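PDB 3TM8: uncharacterized protein from Bdellovibrio bacteriovorus, which binds a pair of iron ions in an HD-GYP domain and is probably related to the phosphodiesterases that hydrolyse cyclic-di-GMP. Local coordinates for residues 25-30 and 72-77; 66-71 and 161-166; 40-45 and 76-81. All coordinates share one frame; numbering follows the deposited sequence.

In the fold
All three contacts involve the N-terminal part of the chain, and contacts 1 and 3 lie away from the irons. These two share Y76 and I77 of strand 74-78, which pairs with strand 23-27 along one edge and with Y42 of strand 41-45 along the other; their centres are about 9 Å apart, and M75 bridges them, its CE lying 3.6 Å from A41 CB. Contact 2, its centre about 13 Å from that of contact 1, ties the loop leading into strand 74-78 to the HD domain; L72 CD1 packs on L67 O and V28 CG1 on L67 CB where these two meet. Contacts 2 and 3 do not touch. Contact 2 comes nearest to the metals: the D164 side chain is about 10 Å from that of the iron ligand H170.

Contact 1. Residues 25-30 and 72-77; sequences SIRVST and LRKMYI
V28 and M75 press against each other where strand 23-27 runs antiparallel to strand 74-78 and then turns off into a short 3-10 segment. V28 is modelled in two conformers; in the one described here its CG2 branch meets M75 CG, lies against the sulfur and also touches L72 CB at 3.9 Å. The other methyl, CG1, stands anti to the backbone N (chi1 172°), which places it near L72 CB as well. M75 suits the place because its flexible chain, bent at chi3, carries the methyl away toward strand 41-45. I26 and I77 cross at about a right angle, I26 CD1 resting 3.9 Å from I77 CG2; branched aliphatic residues fill this buried face well.

R27 and K74 lie on the other face, alongside each other and pointing the same way. NE of R27 is 3.9 Å from K74 NZ, but E125 bridges to both residues, which should offset their like charges; E122 and N118 also hold the guanidinium. On the same face as R27 and K74, S25 CB meets CE1 of the Y76 ring at 3.6 Å.

Backbone bonds fix the ladder: I26 and M75 exchange a pair, and V28 N gives a nearly straight bond of 2.9 Å to R73 O, 170° at the hydrogen. R27 O accepts from both N and OG1 of T30, pinning the turn. Helix 105-125 meets the R27 face, helix 82-97 packs on I26 and I77 through Y85, and strands 41-45 and 48-53 receive M75.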
loop_
_atom_site.group_PDB
_atom_site.type_symbol
_atom_site.label_atom_id
_atom_site.label_comp_id
_atom_site.label_asym_id
_atom_site.label_seq_id
_atom_site.Cartn_x
_atom_site.Cartn_y
_atom_site.Cartn_z
ATOM N N SER A 25 -1.328 8.472 -19.694
ATOM C CA SER A 25 -0.891 7.412 -18.804
ATOM C C SER A 25 -2.000 6.979 -17.849
ATOM O O SER A 25 -2.863 7.768 -17.452
ATOM C CB SER A 25 0.360 7.827 -18.026
ATOM O OG SER A 25 0.053 8.810 -17.063
ATOM N N ILE A 26 -1.969 5.698 -17.517
ATOM C CA ILE A 26 -2.823 5.122 -16.489
ATOM C C ILE A 26 -1.939 4.285 -15.567
ATOM O O ILE A 26 -0.883 3.808 -15.977
ATOM C CB ILE A 26 -3.970 4.260 -17.087
ATOM C CG1 ILE A 26 -3.419 3.068 -17.877
ATOM C CG2 ILE A 26 -4.913 5.117 -17.931
ATOM C CD1 ILE A 26 -4.468 1.990 -18.132
ATOM N N ARG A 27 -2.361 4.108 -14.322
ATOM C CA ARG A 27 -1.615 3.263 -13.401
ATOM C C ARG A 27 -2.117 1.835 -13.511
ATOM O O ARG A 27 -3.315 1.576 -13.524
ATOM C CB ARG A 27 -1.712 3.790 -11.970
ATOM C CG ARG A 27 -1.195 5.209 -11.859
ATOM C CD ARG A 27 -0.919 5.644 -10.421
ATOM N NE ARG A 27 -0.556 7.050 -10.420
ATOM C CZ ARG A 27 -1.438 8.042 -10.418
ATOM N NH1 ARG A 27 -2.739 7.773 -10.340
ATOM N NH2 ARG A 27 -1.019 9.302 -10.472
ATOM N N VAL A 28 -1.185 0.898 -13.598
ATOM C CA VAL A 28 -1.552 -0.478 -13.887
ATOM C C VAL A 28 -2.408 -1.114 -12.794
ATOM O O VAL A 28 -3.181 -2.027 -13.067
ATOM C CB VAL A 28 -0.297 -1.319 -14.207
ATOM C CG1 VAL A 28 -0.639 -2.799 -14.324
ATOM C CG2 VAL A 28 0.345 -0.803 -15.495
ATOM N N SER A 29 -2.295 -0.621 -11.562
ATOM C CA SER A 29 -3.098 -1.192 -10.484
ATOM C C SER A 29 -4.596 -0.916 -10.635
ATOM O O SER A 29 -5.388 -1.457 -9.877
ATOM C CB SER A 29 -2.613 -0.714 -9.120
ATOM O OG SER A 29 -2.814 0.673 -8.989
ATOM N N THR A 30 -4.973 -0.078 -11.601
ATOM C CA THR A 30 -6.382 0.169 -11.896
ATOM C C THR A 30 -6.990 -0.853 -12.858
ATOM O O THR A 30 -8.175 -0.767 -13.166
ATOM C CB THR A 30 -6.629 1.591 -12.457
ATOM O OG1 THR A 30 -5.996 1.735 -13.731
ATOM C CG2 THR A 30 -6.135 2.663 -11.494
ATOM N N LEU A 72 5.398 -3.494 -13.964
ATOM C CA LEU A 72 4.516 -2.536 -14.606
ATOM C C LEU A 72 4.037 -1.509 -13.587
ATOM O O LEU A 72 3.560 -1.854 -12.502
ATOM C CB LEU A 72 3.329 -3.245 -15.246
ATOM C CG LEU A 72 3.690 -4.073 -16.479
ATOM C CD1 LEU A 72 2.536 -5.004 -16.828
ATOM C CD2 LEU A 72 4.048 -3.166 -17.654
ATOM N N ARG A 73 4.200 -0.244 -13.926
ATOM C CA ARG A 73 3.733 0.838 -13.078
ATOM C C ARG A 73 2.729 1.681 -13.862
ATOM O O ARG A 73 1.569 1.779 -13.477
ATOM C CB ARG A 73 4.902 1.710 -12.622
ATOM C CG ARG A 73 5.997 0.953 -11.901
ATOM C CD ARG A 73 7.135 1.886 -11.518
ATOM N NE ARG A 73 8.307 1.151 -11.062
ATOM C CZ ARG A 73 9.544 1.642 -11.062
ATOM N NH1 ARG A 73 9.776 2.876 -11.500
ATOM N NH2 ARG A 73 10.549 0.893 -10.632
ATOM N N LYS A 74 3.178 2.289 -14.958
ATOM C CA LYS A 74 2.295 3.038 -15.842
ATOM C C LYS A 74 2.169 2.319 -17.168
ATOM O O LYS A 74 3.145 1.770 -17.698
ATOM C CB LYS A 74 2.835 4.446 -16.121
ATOM C CG LYS A 74 3.008 5.342 -14.912
ATOM C CD LYS A 74 1.699 5.940 -14.457
ATOM C CE LYS A 74 1.947 6.984 -13.381
ATOM N NZ LYS A 74 2.847 6.443 -12.324
ATOM N N MET A 75 0.956 2.337 -17.707
ATOM C CA MET A 75 0.714 1.961 -19.084
ATOM C C MET A 75 0.024 3.145 -19.730
ATOM O O MET A 75 -0.175 4.175 -19.083
ATOM C CB MET A 75 -0.126 0.691 -19.176
ATOM C CG MET A 75 0.682 -0.573 -18.893
ATOM S SD MET A 75 -0.297 -2.082 -18.959
ATOM C CE MET A 75 -0.664 -2.163 -20.708
ATOM N N TYR A 76 -0.324 3.007 -21.005
ATOM C CA TYR A 76 -0.796 4.138 -21.779
ATOM C C TYR A 76 -2.036 3.749 -22.554
ATOM O O TYR A 76 -2.185 2.598 -22.980
ATOM C CB TYR A 76 0.328 4.639 -22.712
ATOM C CG TYR A 76 1.511 5.028 -21.869
ATOM C CD1 TYR A 76 1.610 6.306 -21.336
ATOM C CD2 TYR A 76 2.471 4.091 -21.510
ATOM C CE1 TYR A 76 2.666 6.657 -20.510
ATOM C CE2 TYR A 76 3.533 4.434 -20.675
ATOM C CZ TYR A 76 3.621 5.717 -20.176
ATOM O OH TYR A 76 4.662 6.064 -19.337
ATOM N N ILE A 77 -2.940 4.708 -22.719
ATOM C CA ILE A 77 -4.134 4.499 -23.527
ATOM C C ILE A 77 -4.223 5.642 -24.519
ATOM O O ILE A 77 -3.635 6.707 -24.313
ATOM C CB ILE A 77 -5.420 4.441 -22.660
ATOM C CG1 ILE A 77 -5.667 5.783 -21.962
ATOM C CG2 ILE A 77 -5.340 3.280 -21.676
ATOM C CD1 ILE A 77 -6.979 5.871 -21.150
HETATM O O HOH W 1 0.154 1.055 -10.672
#

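Contact 2. Residues 66-71 and 161-166; sequences RLKDKK and ENTDKT
The loop that leads from helix 153-158 into helix 167-185 of the HD domain meets the loop before strand 74-78 through T163 and D164, neighbours in a type I beta turn that runs from N162 to K165. Each lends a side-chain oxygen to a backbone N-H of the other loop. T163 OG1 accepts from D69 N at 3.1 Å, and D164 OD1 from K71 N at 2.9 Å. The second bond is bent, 147° at the hydrogen, and its donor stands above the carboxylate plane, 57° out of it. D164 OD2 accepts a hydrogen bond from a water at 2.7 Å; the same water donates to L67 O and accepts from K70 N, so both oxygens of D164 help hold the 66-71 backbone. An acidic residue is well suited to this, since its two carboxylate oxygens let one side chain bond both the K71 N-H and the water.

The turn stands at the entrance of helix 167-185, which carries the iron ligand H170. T166 occupies the N-cap position, its OG1 making a weak bond to H169 N, while the N162 amide accepts from T166 N and donates in its own plane to T166 O. This double grip ties the turn to the helix start.

T163 and D69 cross at about a right angle: D69 OD1 lies 3.2 Å from T163 CB. The torsion of T163 (chi1 70°) turns OG1 to D69 N and leaves CG2 beside K68, 3.8 Å from K68 NZ. K68 folds back at chi3 and chi4, bringing NZ into a weak, long salt bridge with D69 OD2. The long chain of K70 also turns back along its own loop, where its NZ donates to the carbonyl oxygens of K68 and K65.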
loop_
_atom_site.group_PDB
_atom_site.type_symbol
_atom_site.label_atom_id
_atom_site.label_comp_id
_atom_site.label_asym_id
_atom_site.label_seq_id
_atom_site.Cartn_x
_atom_site.Cartn_y
_atom_site.Cartn_z
ATOM N N ARG A 66 -1.082 -11.578 -16.387
ATOM C CA ARG A 66 -0.638 -10.747 -17.501
ATOM C C ARG A 66 -0.068 -9.406 -17.031
ATOM O O ARG A 66 0.642 -8.733 -17.778
ATOM C CB ARG A 66 -1.794 -10.490 -18.472
ATOM C CG ARG A 66 -2.461 -11.739 -19.028
ATOM C CD ARG A 66 -3.496 -11.366 -20.079
ATOM N NE ARG A 66 -2.865 -10.789 -21.263
ATOM C CZ ARG A 66 -3.454 -9.948 -22.105
ATOM N NH1 ARG A 66 -4.709 -9.562 -21.905
ATOM N NH2 ARG A 66 -2.782 -9.487 -23.152
ATOM N N LEU A 67 -0.396 -9.013 -15.803
ATOM C CA LEU A 67 0.031 -7.726 -15.271
ATOM C C LEU A 67 0.983 -7.872 -14.085
ATOM O O LEU A 67 1.370 -6.873 -13.484
ATOM C CB LEU A 67 -1.186 -6.893 -14.855
ATOM C CG LEU A 67 -2.144 -6.608 -16.013
ATOM C CD1 LEU A 67 -3.379 -5.843 -15.532
ATOM C CD2 LEU A 67 -1.425 -5.854 -17.131
ATOM N N LYS A 68 1.348 -9.110 -13.763
ATOM C CA LYS A 68 2.197 -9.401 -12.607
ATOM C C LYS A 68 3.626 -9.767 -13.003
ATOM O O LYS A 68 3.864 -10.283 -14.091
ATOM C CB LYS A 68 1.585 -10.540 -11.784
ATOM C CG LYS A 68 0.308 -10.150 -11.047
ATOM C CD LYS A 68 -0.409 -11.349 -10.443
ATOM C CE LYS A 68 0.415 -12.027 -9.360
ATOM N NZ LYS A 68 1.357 -13.045 -9.904
ATOM N N ASP A 69 4.570 -9.507 -12.102
ATOM C CA ASP A 69 5.966 -9.921 -12.279
ATOM C C ASP A 69 6.660 -9.233 -13.451
ATOM O O ASP A 69 7.669 -9.731 -13.954
ATOM C CB ASP A 69 6.071 -11.440 -12.465
ATOM C CG ASP A 69 5.506 -12.206 -11.306
ATOM O OD1 ASP A 69 6.140 -12.196 -10.229
ATOM O OD2 ASP A 69 4.433 -12.822 -11.471
ATOM N N LYS A 70 6.133 -8.086 -13.865
ATOM C CA LYS A 70 6.631 -7.402 -15.054
ATOM C C LYS A 70 7.063 -5.970 -14.743
ATOM O O LYS A 70 7.357 -5.199 -15.648
ATOM C CB LYS A 70 5.549 -7.427 -16.132
ATOM C CG LYS A 70 5.259 -8.850 -16.654
ATOM C CD LYS A 70 3.832 -8.973 -17.158
ATOM C CE LYS A 70 3.489 -10.376 -17.634
ATOM N NZ LYS A 70 3.788 -11.468 -16.665
ATOM N N LYS A 71 7.110 -5.629 -13.455
ATOM C CA LYS A 71 7.487 -4.287 -13.005
ATOM C C LYS A 71 6.662 -3.193 -13.682
ATOM O O LYS A 71 7.152 -2.092 -13.934
ATOM C CB LYS A 71 8.988 -4.037 -13.210
ATOM C CG LYS A 71 9.892 -5.026 -12.493
ATOM C CD LYS A 71 11.337 -4.871 -12.944
ATOM C CE LYS A 71 12.192 -6.055 -12.511
ATOM N NZ LYS A 71 13.607 -5.924 -12.969
ATOM N N GLU A 161 -0.080 -10.938 -3.916
ATOM C CA GLU A 161 1.341 -10.822 -3.635
ATOM C C GLU A 161 1.941 -9.563 -4.250
ATOM O O GLU A 161 1.580 -9.159 -5.354
ATOM C CB GLU A 161 2.077 -12.067 -4.142
ATOM C CG GLU A 161 3.568 -12.075 -3.830
ATOM C CD GLU A 161 4.266 -13.347 -4.276
ATOM O OE1 GLU A 161 3.578 -14.291 -4.723
ATOM O OE2 GLU A 161 5.512 -13.400 -4.177
ATOM N N ASN A 162 2.877 -8.953 -3.533
ATOM C CA ASN A 162 3.577 -7.776 -4.029
ATOM C C ASN A 162 4.775 -8.221 -4.872
ATOM O O ASN A 162 5.927 -8.099 -4.451
ATOM C CB ASN A 162 4.008 -6.909 -2.839
ATOM C CG ASN A 162 4.531 -5.541 -3.251
ATOM O OD1 ASN A 162 4.701 -5.246 -4.440
ATOM N ND2 ASN A 162 4.803 -4.696 -2.262
ATOM N N THR A 163 4.487 -8.741 -6.063
ATOM C CA THR A 163 5.505 -9.373 -6.904
ATOM C C THR A 163 6.625 -8.422 -7.330
ATOM O O THR A 163 7.786 -8.824 -7.461
ATOM C CB THR A 163 4.876 -10.057 -8.160
ATOM O OG1 THR A 163 4.382 -9.067 -9.080
ATOM C CG2 THR A 163 3.745 -10.988 -7.756
ATOM N N ASP A 164 6.276 -7.161 -7.535
ATOM C CA ASP A 164 7.222 -6.165 -8.028
ATOM C C ASP A 164 7.852 -5.364 -6.884
ATOM O O ASP A 164 8.668 -4.478 -7.117
ATOM C CB ASP A 164 6.533 -5.220 -9.018
ATOM C CG ASP A 164 6.054 -5.928 -10.272
ATOM O OD1 ASP A 164 6.781 -6.797 -10.805
ATOM O OD2 ASP A 164 4.945 -5.600 -10.734
ATOM N N LYS A 165 7.458 -5.681 -5.652
ATOM C CA LYS A 165 8.054 -5.090 -4.450
ATOM C C LYS A 165 7.927 -3.566 -4.410
ATOM O O LYS A 165 8.875 -2.871 -4.042
ATOM C CB LYS A 165 9.527 -5.491 -4.326
ATOM C CG LYS A 165 9.792 -6.960 -4.567
ATOM C CD LYS A 165 9.148 -7.821 -3.499
ATOM C CE LYS A 165 9.416 -9.301 -3.781
ATOM N NZ LYS A 165 8.949 -10.182 -2.680
ATOM N N THR A 166 6.757 -3.047 -4.770
ATOM C CA THR A 166 6.575 -1.599 -4.823
ATOM C C THR A 166 6.114 -1.026 -3.485
ATOM O O THR A 166 5.470 -1.710 -2.674
ATOM C CB THR A 166 5.557 -1.186 -5.892
ATOM O OG1 THR A 166 4.270 -1.731 -5.566
ATOM C CG2 THR A 166 5.995 -1.690 -7.260
HETATM O O HOH W 2 4.049 -6.208 -13.187
#

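Contact 3. Residues 40-45 and 76-81; sequences NAYVKI and YILTDE
E81 OE1 accepts from the backbone N of N40 and from a water, which in turn bonds N40 O and L78 N. N40 N donates to OE1 over 3.1 Å, arriving on the syn side of the carboxylate and 28° out of its plane. The water donates to N40 O as well as to OE1 and accepts from L78 N, joining the residue before strand 41-45 to the last residue of strand 74-78. E81 fits here because its side chain, extended beyond CG, spans from the N-cap of helix 82-97 to N40, just ahead of strand 41-45; R55 takes up OE2 in a salt bridge.

Further along, Y42 and Y76 form a single antiparallel hydrogen-bonded pair. Y42 N to Y76 O is short, 2.7 Å, and Y76 N to Y42 O is 2.9 Å; in both the donor lies in the carbonyl plane. Y76 O also sits at the edge of the Y42 ring, 3.3 Å from CD2, while Y42 OH reaches L78 CD1 at 3.8 Å. The Y76 ring in turn has Y42 O at its edge, and K44 CB meets its CE2 at 3.8 Å; the lysine's NZ goes to D47.

Strand 41-45 lies between strand 74-78 and strand 48-53, with which it forms a hairpin. The Y42 ring meets Y23 of strand 23-27 edge-to-face, and A41 and V43 turn to M75 and strand 48-53.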
loop_
_atom_site.group_PDB
_atom_site.type_symbol
_atom_site.label_atom_id
_atom_site.label_comp_id
_atom_site.label_asym_id
_atom_site.label_seq_id
_atom_site.Cartn_x
_atom_site.Cartn_y
_atom_site.Cartn_z
ATOM N N ASN A 40 -7.811 -0.037 -25.746
ATOM C CA ASN A 40 -6.496 -0.675 -25.770
ATOM C C ASN A 40 -5.613 -0.132 -24.653
ATOM O O ASN A 40 -5.805 0.990 -24.202
ATOM C CB ASN A 40 -5.763 -0.353 -27.075
ATOM C CG ASN A 40 -6.299 -1.102 -28.276
ATOM O OD1 ASN A 40 -7.055 -2.079 -28.160
ATOM N ND2 ASN A 40 -5.876 -0.653 -29.457
ATOM N N ALA A 41 -4.598 -0.899 -24.259
ATOM C CA ALA A 41 -3.559 -0.381 -23.366
ATOM C C ALA A 41 -2.187 -0.788 -23.882
ATOM O O ALA A 41 -1.999 -1.897 -24.396
ATOM C CB ALA A 41 -3.770 -0.836 -21.923
ATOM N N TYR A 42 -1.244 0.134 -23.748
ATOM C CA TYR A 42 0.071 0.033 -24.347
ATOM C C TYR A 42 1.151 0.039 -23.278
ATOM O O TYR A 42 1.019 0.709 -22.250
ATOM C CB TYR A 42 0.293 1.221 -25.287
ATOM C CG TYR A 42 -0.724 1.298 -26.408
ATOM C CD1 TYR A 42 -0.412 0.855 -27.687
ATOM C CD2 TYR A 42 -2.007 1.791 -26.179
ATOM C CE1 TYR A 42 -1.344 0.912 -28.708
ATOM C CE2 TYR A 42 -2.949 1.847 -27.190
ATOM C CZ TYR A 42 -2.615 1.409 -28.452
ATOM O OH TYR A 42 -3.561 1.477 -29.447
ATOM N N VAL A 43 2.213 -0.725 -23.524
ATOM C CA VAL A 43 3.402 -0.719 -22.685
ATOM C C VAL A 43 4.491 0.041 -23.438
ATOM O O VAL A 43 4.688 -0.161 -24.639
ATOM C CB VAL A 43 3.886 -2.164 -22.390
ATOM C CG1 VAL A 43 5.220 -2.150 -21.651
ATOM C CG2 VAL A 43 2.839 -2.933 -21.591
ATOM N N LYS A 44 5.197 0.920 -22.738
ATOM C CA LYS A 44 6.268 1.680 -23.366
ATOM C C LYS A 44 7.549 0.856 -23.401
ATOM O O LYS A 44 8.055 0.450 -22.362
ATOM C CB LYS A 44 6.490 2.992 -22.610
ATOM C CG LYS A 44 7.477 3.935 -23.285
ATOM C CD LYS A 44 7.520 5.288 -22.573
ATOM C CE LYS A 44 8.184 5.189 -21.208
ATOM N NZ LYS A 44 9.667 5.032 -21.313
ATOM N N ILE A 45 8.054 0.590 -24.603
ATOM C CA ILE A 45 9.324 -0.106 -24.756
ATOM C C ILE A 45 10.206 0.698 -25.695
ATOM O O ILE A 45 9.794 1.041 -26.799
ATOM C CB ILE A 45 9.133 -1.522 -25.313
ATOM C CG1 ILE A 45 8.260 -2.338 -24.360
ATOM C CG2 ILE A 45 10.483 -2.195 -25.525
ATOM C CD1 ILE A 45 8.192 -3.789 -24.706
ATOM N N TYR A 76 -0.324 3.007 -21.005
ATOM C CA TYR A 76 -0.796 4.138 -21.779
ATOM C C TYR A 76 -2.036 3.749 -22.554
ATOM O O TYR A 76 -2.185 2.598 -22.980
ATOM C CB TYR A 76 0.328 4.639 -22.712
ATOM C CG TYR A 76 1.511 5.028 -21.869
ATOM C CD1 TYR A 76 1.610 6.306 -21.336
ATOM C CD2 TYR A 76 2.471 4.091 -21.510
ATOM C CE1 TYR A 76 2.666 6.657 -20.510
ATOM C CE2 TYR A 76 3.533 4.434 -20.675
ATOM C CZ TYR A 76 3.621 5.717 -20.176
ATOM O OH TYR A 76 4.662 6.064 -19.337
ATOM N N ILE A 77 -2.940 4.708 -22.719
ATOM C CA ILE A 77 -4.134 4.499 -23.527
ATOM C C ILE A 77 -4.223 5.642 -24.519
ATOM O O ILE A 77 -3.635 6.707 -24.313
ATOM C CB ILE A 77 -5.420 4.441 -22.660
ATOM C CG1 ILE A 77 -5.667 5.783 -21.962
ATOM C CG2 ILE A 77 -5.340 3.280 -21.676
ATOM C CD1 ILE A 77 -6.979 5.871 -21.150
ATOM N N LEU A 78 -4.951 5.427 -25.607
ATOM C CA LEU A 78 -5.213 6.513 -26.537
ATOM C C LEU A 78 -6.043 7.573 -25.833
ATOM O O LEU A 78 -7.025 7.262 -25.162
ATOM C CB LEU A 78 -5.969 5.997 -27.758
ATOM C CG LEU A 78 -5.151 5.053 -28.639
ATOM C CD1 LEU A 78 -6.080 4.307 -29.588
ATOM C CD2 LEU A 78 -4.080 5.819 -29.408
ATOM N N THR A 79 -5.660 8.828 -26.001
ATOM C CA THR A 79 -6.389 9.915 -25.373
ATOM C C THR A 79 -7.852 9.892 -25.806
ATOM O O THR A 79 -8.748 10.233 -25.037
ATOM C CB THR A 79 -5.716 11.248 -25.703
ATOM O OG1 THR A 79 -4.335 11.161 -25.321
ATOM C CG2 THR A 79 -6.381 12.398 -24.963
ATOM N N ASP A 80 -8.098 9.454 -27.034
ATOM C CA ASP A 80 -9.458 9.410 -27.556
ATOM C C ASP A 80 -10.313 8.367 -26.833
ATOM O O ASP A 80 -11.538 8.389 -26.928
ATOM C CB ASP A 80 -9.450 9.158 -29.069
ATOM C CG ASP A 80 -8.879 10.329 -29.853
ATOM O OD1 ASP A 80 -8.740 11.425 -29.271
ATOM O OD2 ASP A 80 -8.577 10.155 -31.054
ATOM N N GLU A 81 -9.668 7.463 -26.103
ATOM C CA GLU A 81 -10.378 6.427 -25.354
ATOM C C GLU A 81 -10.388 6.687 -23.843
ATOM O O GLU A 81 -10.777 5.823 -23.050
ATOM C CB GLU A 81 -9.783 5.046 -25.666
ATOM C CG GLU A 81 -9.931 4.628 -27.122
ATOM C CD GLU A 81 -9.803 3.131 -27.315
ATOM O OE1 GLU A 81 -8.704 2.586 -27.100
ATOM O OE2 GLU A 81 -10.807 2.490 -27.681
HETATM O O HOH W 3 -6.329 3.059 -25.892
#